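Local coordinates for lysine-sensitive aspartokinase 3 (Escherichia coli, PDB 2J0W), which catalyses the ATP-dependent phosphorylation of L-aspartate to 4-phospho-L-aspartate, a step of lysine biosynthesis that is feedback-inhibited by lysine, at residues E53-E56 / P57-F61; A66-N69 / I70-I74; L92-I95 / T96-E100. All blocks are in the same frame, centred on the assembly; numbering follows the deposited sequence.

Along the chain the three contacts come in series, each between neighbouring segments of one continuous run, so none nests in or crosses another. Contact 1 turns the loop after helix 44-51 into the start of helix 57-75. Contact 2 lies further along that same helix, its centre about 18 Å from that of contact 1. Contact 3 sits on the next helix, 82-102, which packs back against 57-75: Arg60 of contact 1 reaches Ala99 and Glu100, while Ile67, Arg68 and Phe72 of contact 2 meet Leu92. Together they tie helices 57-75 and 82-102 to each other in the amino acid kinase part of the chain, where helix 108-131 also touches contacts 2 and 3.

Contact 1. Residues E53-E56 / P57-F61; sequences EGLE and PGERF
Arg60 and Leu55 are joined by polar bonds from the arginine side chain to the leucine carbonyl. Arg60 NE donates to Leu55 O at 2.9 Å, the oxygen at the guanidinium edge and tilted slightly out of its plane, and Arg60 NH2 adds a weak bond to the same Leu55 O at 3.3 Å. One loop carbonyl thus receives two N-H groups of one guanidinium, which probably limits how that group can turn. The arginine gets there by leaving with CG anti to the backbone N (chi1 -162°) and bending at chi3. The next carbonyl serves the backbone: Arg60 N bonds to Glu56 O at 2.8 Å, the first main-chain turn across the junction.

At the helix start, Glu56 occupies the N-cap position. Its chain bends at chi2 and brings the carboxylate round to the first turn, where OE1 accepts from Glu59 N. OE1 is placed too close to its neighbours in the model, so the details of this capping bond are doubtful.

Nonpolar contact comes from Leu55, whose CD1 lies 4.0 Å from Glu59 CG; the two side chains meet at a slant. The extended glutamate brings its carboxylate beside the leucine methyls, and its OE2 has a long, weak ion pair with Lys63. Before the leucine, Gly54 leaves the preceding helix with positive phi (94°), and Glu53 OE1 is hydrogen-bonded to Thr361 OG1.

Residues 53-56 belong to the short loop that joins helix 44-51 to helix 57-75 at the surface of the amino acid kinase fold, with Glu56 at the N-cap and a proline in the first helical position.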
ATOM      1  N   GLU A  53      19.482  23.412 -21.643  1.00 43.29           N
ATOM      2  CA  GLU A  53      19.292  22.123 -22.306  1.00 44.13           C
ATOM      3  C   GLU A  53      20.229  21.998 -23.493  1.00 43.02           C
ATOM      4  O   GLU A  53      20.458  20.900 -23.998  1.00 42.95           O
ATOM      5  CB  GLU A  53      17.858  21.963 -22.790  1.00 47.82           C
ATOM      6  CG  GLU A  53      16.925  21.444 -21.710  1.00 64.02           C
ATOM      7  CD  GLU A  53      15.487  21.389 -22.163  1.00 70.94           C
ATOM      8  OE1 GLU A  53      14.640  20.952 -21.359  1.00 80.13           O
ATOM      9  OE2 GLU A  53      15.206  21.784 -23.319  1.00 66.81           O
ATOM     10  N   GLY A  54      20.783  23.131 -23.914  1.00 39.60           N
ATOM     11  CA  GLY A  54      21.681  23.132 -25.053  1.00 44.16           C
ATOM     12  C   GLY A  54      20.900  23.438 -26.321  1.00 41.43           C
ATOM     13  O   GLY A  54      20.290  22.555 -26.908  1.00 41.01           O
ATOM     14  N   LEU A  55      20.913  24.690 -26.742  1.00 41.71           N
ATOM     15  CA  LEU A  55      20.187  25.079 -27.927  1.00 45.52           C
ATOM     16  C   LEU A  55      21.123  25.604 -29.002  1.00 51.80           C
ATOM     17  O   LEU A  55      22.158  26.194 -28.698  1.00 49.03           O
ATOM     18  CB  LEU A  55      19.175  26.165 -27.575  1.00 40.98           C
ATOM     19  CG  LEU A  55      18.184  25.721 -26.507  1.00 40.09           C
ATOM     20  CD1 LEU A  55      17.198  26.843 -26.283  1.00 45.57           C
ATOM     21  CD2 LEU A  55      17.459  24.443 -26.951  1.00 31.52           C
ATOM     22  N   GLU A  56      20.740  25.390 -30.260  1.00 57.17           N
ATOM     23  CA  GLU A  56      21.516  25.852 -31.413  1.00 60.80           C
ATOM     24  C   GLU A  56      21.544  27.382 -31.451  1.00 58.41           C
ATOM     25  O   GLU A  56      20.687  28.034 -30.847  1.00 61.28           O
ATOM     26  CB  GLU A  56      20.926  25.281 -32.710  1.00 69.67           C
ATOM     27  CG  GLU A  56      20.765  26.264 -33.907  1.00 79.93           C
ATOM     28  CD  GLU A  56      19.415  26.996 -33.936  1.00 83.23           C
ATOM     29  OE1 GLU A  56      19.176  27.864 -33.078  1.00 89.63           O
ATOM     30  OE2 GLU A  56      18.585  26.709 -34.821  1.00 81.51           O
ATOM     31  N   PRO A  57      22.519  27.975 -32.165  1.00 58.13           N
ATOM     32  CA  PRO A  57      22.719  29.424 -32.314  1.00 57.57           C
ATOM     33  C   PRO A  57      21.447  30.271 -32.445  1.00 55.41           C
ATOM     34  O   PRO A  57      21.278  31.298 -31.756  1.00 54.40           O
ATOM     35  CB  PRO A  57      23.602  29.506 -33.554  1.00 60.15           C
ATOM     36  CG  PRO A  57      24.527  28.365 -33.321  1.00 54.96           C
ATOM     37  CD  PRO A  57      23.536  27.251 -32.950  1.00 57.30           C
ATOM     38  N   GLY A  58      20.558  29.836 -33.342  1.00 52.74           N
ATOM     39  CA  GLY A  58      19.313  30.547 -33.597  1.00 49.44           C
ATOM     40  C   GLY A  58      18.427  30.608 -32.379  1.00 50.72           C
ATOM     41  O   GLY A  58      18.341  31.636 -31.719  1.00 53.56           O
ATOM     42  N   GLU A  59      17.753  29.505 -32.091  1.00 52.75           N
ATOM     43  CA  GLU A  59      16.857  29.422 -30.950  1.00 52.78           C
ATOM     44  C   GLU A  59      17.513  29.961 -29.690  1.00 51.96           C
ATOM     45  O   GLU A  59      16.859  30.578 -28.855  1.00 55.09           O
ATOM     46  CB  GLU A  59      16.443  27.973 -30.739  1.00 54.45           C
ATOM     47  CG  GLU A  59      15.345  27.798 -29.728  1.00 74.27           C
ATOM     48  CD  GLU A  59      14.836  26.380 -29.692  1.00 84.89           C
ATOM     49  OE1 GLU A  59      15.174  25.606 -30.615  1.00 89.79           O
ATOM     50  OE2 GLU A  59      14.089  26.044 -28.749  1.00 90.86           O
ATOM     51  N   ARG A  60      18.810  29.719 -29.550  1.00 49.39           N
ATOM     52  CA  ARG A  60      19.532  30.190 -28.377  1.00 49.85           C
ATOM     53  C   ARG A  60      19.420  31.704 -28.314  1.00 49.85           C
ATOM     54  O   ARG A  60      19.035  32.270 -27.291  1.00 48.29           O
ATOM     55  CB  ARG A  60      21.011  29.781 -28.449  1.00 48.46           C
ATOM     56  CG  ARG A  60      21.740  29.848 -27.120  1.00 52.18           C
ATOM     57  CD  ARG A  60      23.245  29.793 -27.294  1.00 57.03           C
ATOM     58  NE  ARG A  60      23.689  28.588 -27.988  1.00 66.81           N
ATOM     59  CZ  ARG A  60      24.765  28.540 -28.770  1.00 65.85           C
ATOM     60  NH1 ARG A  60      25.499  29.632 -28.951  1.00 54.18           N
ATOM     61  NH2 ARG A  60      25.109  27.411 -29.376  1.00 67.23           N
ATOM     62  N   PHE A  61      19.742  32.364 -29.425  1.00 54.73           N
ATOM     63  CA  PHE A  61      19.679  33.825 -29.482  1.00 56.46           C
ATOM     64  C   PHE A  61      18.286  34.390 -29.204  1.00 54.28           C
ATOM     65  O   PHE A  61      18.152  35.462 -28.617  1.00 52.18           O
ATOM     66  CB  PHE A  61      20.157  34.336 -30.837  1.00 63.47           C
ATOM     67  CG  PHE A  61      20.152  35.841 -30.946  1.00 84.40           C
ATOM     68  CD1 PHE A  61      20.897  36.620 -30.055  1.00 92.27           C
ATOM     69  CD2 PHE A  61      19.408  36.483 -31.936  1.00 86.76           C
ATOM     70  CE1 PHE A  61      20.902  38.012 -30.151  1.00 87.47           C
ATOM     71  CE2 PHE A  61      19.407  37.874 -32.039  1.00 87.22           C
ATOM     72  CZ  PHE A  61      20.157  38.639 -31.145  1.00 89.35           C
TER

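Contact 2. Residues A66-N69 / I70-I74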
ATOM      1  N   ALA A  66      14.692  37.194 -25.401  1.00 45.25           N
ATOM      2  CA  ALA A  66      13.455  37.231 -24.647  1.00 43.44           C
ATOM      3  C   ALA A  66      13.869  37.501 -23.187  1.00 45.67           C
ATOM      4  O   ALA A  66      13.181  38.198 -22.447  1.00 47.85           O
ATOM      5  CB  ALA A  66      12.705  35.891 -24.785  1.00 24.66           C
ATOM      6  N   ILE A  67      15.014  36.964 -22.783  1.00 44.94           N
ATOM      7  CA  ILE A  67      15.494  37.187 -21.427  1.00 48.59           C
ATOM      8  C   ILE A  67      15.928  38.643 -21.239  1.00 50.91           C
ATOM      9  O   ILE A  67      15.558  39.278 -20.245  1.00 52.51           O
ATOM     10  CB  ILE A  67      16.663  36.233 -21.082  1.00 47.32           C
ATOM     11  CG1 ILE A  67      16.113  34.813 -20.925  1.00 32.46           C
ATOM     12  CG2 ILE A  67      17.383  36.697 -19.814  1.00 33.93           C
ATOM     13  CD1 ILE A  67      17.162  33.797 -20.569  1.00 36.49           C
ATOM     14  N   ARG A  68      16.700  39.179 -22.182  1.00 48.28           N
ATOM     15  CA  ARG A  68      17.125  40.573 -22.064  1.00 48.84           C
ATOM     16  C   ARG A  68      15.941  41.547 -22.128  1.00 49.73           C
ATOM     17  O   ARG A  68      15.911  42.541 -21.394  1.00 51.78           O
ATOM     18  CB  ARG A  68      18.135  40.947 -23.155  1.00 52.77           C
ATOM     19  CG  ARG A  68      18.279  42.461 -23.315  1.00 54.87           C
ATOM     20  CD  ARG A  68      19.242  42.878 -24.406  1.00 57.91           C
ATOM     21  NE  ARG A  68      20.604  43.013 -23.903  1.00 75.54           N
ATOM     22  CZ  ARG A  68      21.460  42.005 -23.776  1.00 84.17           C
ATOM     23  NH1 ARG A  68      21.096  40.778 -24.122  1.00 86.70           N
ATOM     24  NH2 ARG A  68      22.681  42.224 -23.302  1.00 84.19           N
ATOM     25  N   ASN A  69      14.971  41.283 -22.999  1.00 44.89           N
ATOM     26  CA  ASN A  69      13.834  42.186 -23.081  1.00 46.78           C
ATOM     27  C   ASN A  69      13.200  42.356 -21.700  1.00 48.28           C
ATOM     28  O   ASN A  69      13.225  43.446 -21.131  1.00 49.31           O
ATOM     29  CB  ASN A  69      12.794  41.671 -24.079  1.00 47.87           C
ATOM     30  CG  ASN A  69      13.242  41.821 -25.536  1.00 56.14           C
ATOM     31  OD1 ASN A  69      12.618  41.260 -26.441  1.00 57.65           O
ATOM     32  ND2 ASN A  69      14.316  42.581 -25.768  1.00 50.75           N
ATOM     33  N   ILE A  70      12.654  41.269 -21.161  1.00 47.42           N
ATOM     34  CA  ILE A  70      12.003  41.283 -19.849  1.00 48.60           C
ATOM     35  C   ILE A  70      12.735  42.117 -18.790  1.00 48.63           C
ATOM     36  O   ILE A  70      12.107  42.833 -18.007  1.00 46.47           O
ATOM     37  CB  ILE A  70      11.807  39.827 -19.321  1.00 46.82           C
ATOM     38  CG1 ILE A  70      10.698  39.140 -20.118  1.00 35.66           C
ATOM     39  CG2 ILE A  70      11.466  39.832 -17.838  1.00 34.80           C
ATOM     40  CD1 ILE A  70      10.581  37.663 -19.843  1.00 22.54           C
ATOM     41  N   GLN A  71      14.059  42.025 -18.781  1.00 51.12           N
ATOM     42  CA  GLN A  71      14.876  42.759 -17.822  1.00 53.26           C
ATOM     43  C   GLN A  71      14.939  44.243 -18.135  1.00 54.33           C
ATOM     44  O   GLN A  71      14.984  45.071 -17.226  1.00 55.08           O
ATOM     45  CB  GLN A  71      16.304  42.206 -17.792  1.00 49.63           C
ATOM     46  CG  GLN A  71      16.379  40.741 -17.461  1.00 49.83           C
ATOM     47  CD  GLN A  71      15.562  40.395 -16.246  1.00 50.65           C
ATOM     48  OE1 GLN A  71      15.644  41.063 -15.222  1.00 63.98           O
ATOM     49  NE2 GLN A  71      14.764  39.342 -16.349  1.00 57.51           N
ATOM     50  N   PHE A  72      14.965  44.590 -19.417  1.00 53.68           N
ATOM     51  CA  PHE A  72      15.033  45.998 -19.770  1.00 55.43           C
ATOM     52  C   PHE A  72      13.676  46.688 -19.668  1.00 55.53           C
ATOM     53  O   PHE A  72      13.606  47.894 -19.464  1.00 55.78           O
ATOM     54  CB  PHE A  72      15.663  46.170 -21.156  1.00 54.53           C
ATOM     55  CG  PHE A  72      17.173  46.161 -21.127  1.00 57.58           C
ATOM     56  CD1 PHE A  72      17.865  45.057 -20.637  1.00 58.61           C
ATOM     57  CD2 PHE A  72      17.902  47.271 -21.545  1.00 56.08           C
ATOM     58  CE1 PHE A  72      19.259  45.058 -20.559  1.00 55.31           C
ATOM     59  CE2 PHE A  72      19.299  47.280 -21.471  1.00 56.75           C
ATOM     60  CZ  PHE A  72      19.975  46.167 -20.976  1.00 52.80           C
ATOM     61  N   ALA A  73      12.597  45.922 -19.776  1.00 54.56           N
ATOM     62  CA  ALA A  73      11.270  46.509 -19.656  1.00 56.14           C
ATOM     63  C   ALA A  73      11.220  47.218 -18.310  1.00 62.45           C
ATOM     64  O   ALA A  73      10.623  48.291 -18.174  1.00 66.55           O
ATOM     65  CB  ALA A  73      10.210  45.427 -19.710  1.00 45.66           C
ATOM     66  N   ILE A  74      11.860  46.601 -17.319  1.00 61.58           N
ATOM     67  CA  ILE A  74      11.920  47.120 -15.957  1.00 59.61           C
ATOM     68  C   ILE A  74      12.996  48.184 -15.808  1.00 63.02           C
ATOM     69  O   ILE A  74      12.774  49.231 -15.206  1.00 64.36           O
ATOM     70  CB  ILE A  74      12.261  46.004 -14.979  1.00 53.51           C
ATOM     71  CG1 ILE A  74      11.151  44.956 -14.973  1.00 44.89           C
ATOM     72  CG2 ILE A  74      12.519  46.592 -13.605  1.00 48.12           C
ATOM     73  CD1 ILE A  74      11.596  43.644 -14.399  1.00 41.75           C
TER
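Asn69 O is approached by two backbone N-H groups: Ala73 N donates at 2.9 Å, and Phe72 N makes a weak second bond to Asn69 O at 2.7 Å, bent to 122°. Phe72 N also bonds to Arg68 O at 3.0 Å, so it is shared between two successive carbonyls. This is the interior of alpha helix 57-75 in the amino acid kinase fold. The two bonds just before these are longer and weak, Ile70 N to Ala66 O at 3.4 Å and Gln71 N to Ile67 O at 3.5 Å.

The side chains divide between faces of the helix. Ile67 packs on Leu48 and Leu51 of helix 44-51 and on Leu92 of helix 82-102, whereas Gln71, bent at chi2, lays its CG 3.3 Å from Ile67 O and touches Met121 and Leu125 of helix 108-131. Ile70 brings CG1 against the carbonyl oxygen of Ala66.

Arg68 and Phe72 run side by side in the same direction, and Arg68 NH2 makes a salt bridge with Glu89. The guanidinium and ring planes stand 36° apart, and the closest side-chain approach is made by the aliphatic stem, Arg68 CG to Phe72 CD1 at 3.8 Å.

Contact 3. Residues L92-I95 / T96-E100; sequences LENI and TVLAE
Residues 92-95 and 96-100 are successive turns of one alpha helix, with Val97 N, Leu98 N and Ala99 N bonded to the carbonyls of Glu93, Asn94 and Ile95. Leu98 N to Asn94 O is nearly straight, 168° at the hydrogen. Leu92 O takes two donors from one residue: Thr96 N at 2.9 Å and Thr96 OG1 at 2.8 Å, arriving from opposite faces of the carbonyl plane. The hydroxyl stands above that plane, placed there by a chi1 of -59° that sets OG1 beside the backbone N and turns it back along the helix. A valine in its place would probably leave Leu92 O with the backbone N-H as its one bond from this residue.

The helix is 82-102 of the amino acid kinase fold, packed against helices 57-75 and 108-131: Leu92 meets Met121 of the latter, and Ile95 touches Leu64 of the former and His117 of the latter.

Asn94 and Leu98 meet obliquely, Asn94 OD1 lying 3.5 Å from Leu98 CD1. That oxygen also has a weak hydrogen bond from His117 NE2, and Leu98 itself packs on His117 and Leu114. On the exposed side, Glu93 bends at chi2 and brings OE2 to 3.8 Å from Val97 CG2.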
ATOM      1  N   LEU A  92      23.687  39.007 -17.924  1.00 49.39           N
ATOM      2  CA  LEU A  92      23.264  38.631 -19.265  1.00 49.67           C
ATOM      3  C   LEU A  92      24.425  38.049 -20.042  1.00 50.09           C
ATOM      4  O   LEU A  92      24.292  37.004 -20.671  1.00 55.32           O
ATOM      5  CB  LEU A  92      22.687  39.829 -20.010  1.00 48.59           C
ATOM      6  CG  LEU A  92      21.289  40.215 -19.536  1.00 48.91           C
ATOM      7  CD1 LEU A  92      20.756  41.306 -20.428  1.00 44.43           C
ATOM      8  CD2 LEU A  92      20.367  38.994 -19.572  1.00 44.47           C
ATOM      9  N   GLU A  93      25.571  38.711 -19.985  1.00 49.61           N
ATOM     10  CA  GLU A  93      26.734  38.217 -20.699  1.00 50.76           C
ATOM     11  C   GLU A  93      27.118  36.834 -20.185  1.00 48.73           C
ATOM     12  O   GLU A  93      27.410  35.930 -20.973  1.00 50.41           O
ATOM     13  CB  GLU A  93      27.916  39.183 -20.541  1.00 55.77           C
ATOM     14  CG  GLU A  93      29.187  38.745 -21.277  1.00 73.09           C
ATOM     15  CD  GLU A  93      28.986  38.593 -22.784  1.00 88.55           C
ATOM     16  OE1 GLU A  93      28.502  39.557 -23.414  1.00100.81           O
ATOM     17  OE2 GLU A  93      29.316  37.516 -23.339  1.00 84.78           O
ATOM     18  N   ASN A  94      27.106  36.651 -18.868  1.00 46.58           N
ATOM     19  CA  ASN A  94      27.489  35.355 -18.323  1.00 44.74           C
ATOM     20  C   ASN A  94      26.484  34.298 -18.734  1.00 42.25           C
ATOM     21  O   ASN A  94      26.852  33.174 -19.087  1.00 40.44           O
ATOM     22  CB  ASN A  94      27.596  35.405 -16.803  1.00 46.33           C
ATOM     23  CG  ASN A  94      28.358  34.219 -16.242  1.00 58.13           C
ATOM     24  OD1 ASN A  94      27.807  33.401 -15.500  1.00 64.19           O
ATOM     25  ND2 ASN A  94      29.638  34.113 -16.605  1.00 58.85           N
ATOM     26  N   ILE A  95      25.210  34.670 -18.695  1.00 41.42           N
ATOM     27  CA  ILE A  95      24.146  33.753 -19.081  1.00 44.09           C
ATOM     28  C   ILE A  95      24.464  33.301 -20.500  1.00 43.14           C
ATOM     29  O   ILE A  95      24.394  32.105 -20.829  1.00 39.60           O
ATOM     30  CB  ILE A  95      22.759  34.459 -19.039  1.00 49.02           C
ATOM     31  CG1 ILE A  95      22.353  34.711 -17.584  1.00 50.20           C
ATOM     32  CG2 ILE A  95      21.711  33.627 -19.759  1.00 38.90           C
ATOM     33  CD1 ILE A  95      21.015  35.413 -17.410  1.00 42.50           C
ATOM     34  N   THR A  96      24.848  34.268 -21.328  1.00 39.05           N
ATOM     35  CA  THR A  96      25.178  33.987 -22.707  1.00 39.54           C
ATOM     36  C   THR A  96      26.312  32.976 -22.817  1.00 40.60           C
ATOM     37  O   THR A  96      26.173  31.966 -23.505  1.00 38.25           O
ATOM     38  CB  THR A  96      25.551  35.283 -23.442  1.00 47.36           C
ATOM     39  OG1 THR A  96      24.445  36.192 -23.368  1.00 46.78           O
ATOM     40  CG2 THR A  96      25.890  35.003 -24.910  1.00 33.33           C
ATOM     41  N   VAL A  97      27.429  33.212 -22.130  1.00 44.55           N
ATOM     42  CA  VAL A  97      28.538  32.259 -22.237  1.00 45.41           C
ATOM     43  C   VAL A  97      28.144  30.886 -21.718  1.00 47.22           C
ATOM     44  O   VAL A  97      28.531  29.871 -22.300  1.00 51.59           O
ATOM     45  CB  VAL A  97      29.816  32.720 -21.486  1.00 46.26           C
ATOM     46  CG1 VAL A  97      31.030  31.942 -22.027  1.00 45.11           C
ATOM     47  CG2 VAL A  97      30.026  34.212 -21.659  1.00 46.18           C
ATOM     48  N   LEU A  98      27.379  30.843 -20.628  1.00 46.76           N
ATOM     49  CA  LEU A  98      26.939  29.559 -20.083  1.00 48.78           C
ATOM     50  C   LEU A  98      26.043  28.850 -21.102  1.00 49.35           C
ATOM     51  O   LEU A  98      26.156  27.634 -21.310  1.00 47.73           O
ATOM     52  CB  LEU A  98      26.178  29.753 -18.758  1.00 46.58           C
ATOM     53  CG  LEU A  98      27.042  30.240 -17.586  1.00 48.00           C
ATOM     54  CD1 LEU A  98      26.186  30.463 -16.360  1.00 53.93           C
ATOM     55  CD2 LEU A  98      28.127  29.217 -17.285  1.00 48.18           C
ATOM     56  N   ALA A  99      25.158  29.608 -21.746  1.00 49.03           N
ATOM     57  CA  ALA A  99      24.274  29.017 -22.736  1.00 49.06           C
ATOM     58  C   ALA A  99      25.125  28.435 -23.859  1.00 50.47           C
ATOM     59  O   ALA A  99      24.767  27.419 -24.455  1.00 50.10           O
ATOM     60  CB  ALA A  99      23.321  30.054 -23.279  1.00 46.38           C
ATOM     61  N   GLU A 100      26.259  29.072 -24.144  1.00 52.26           N
ATOM     62  CA  GLU A 100      27.137  28.571 -25.198  1.00 56.27           C
ATOM     63  C   GLU A 100      27.773  27.265 -24.762  1.00 54.68           C
ATOM     64  O   GLU A 100      28.007  26.373 -25.583  1.00 56.32           O
ATOM     65  CB  GLU A 100      28.241  29.574 -25.541  1.00 63.71           C
ATOM     66  CG  GLU A 100      29.364  28.947 -26.368  1.00 79.74           C
ATOM     67  CD  GLU A 100      30.310  29.971 -26.967  1.00 95.29           C
ATOM     68  OE1 GLU A 100      30.541  31.018 -26.322  1.00104.76           O
ATOM     69  OE2 GLU A 100      30.833  29.722 -28.078  1.00 97.85           O
TER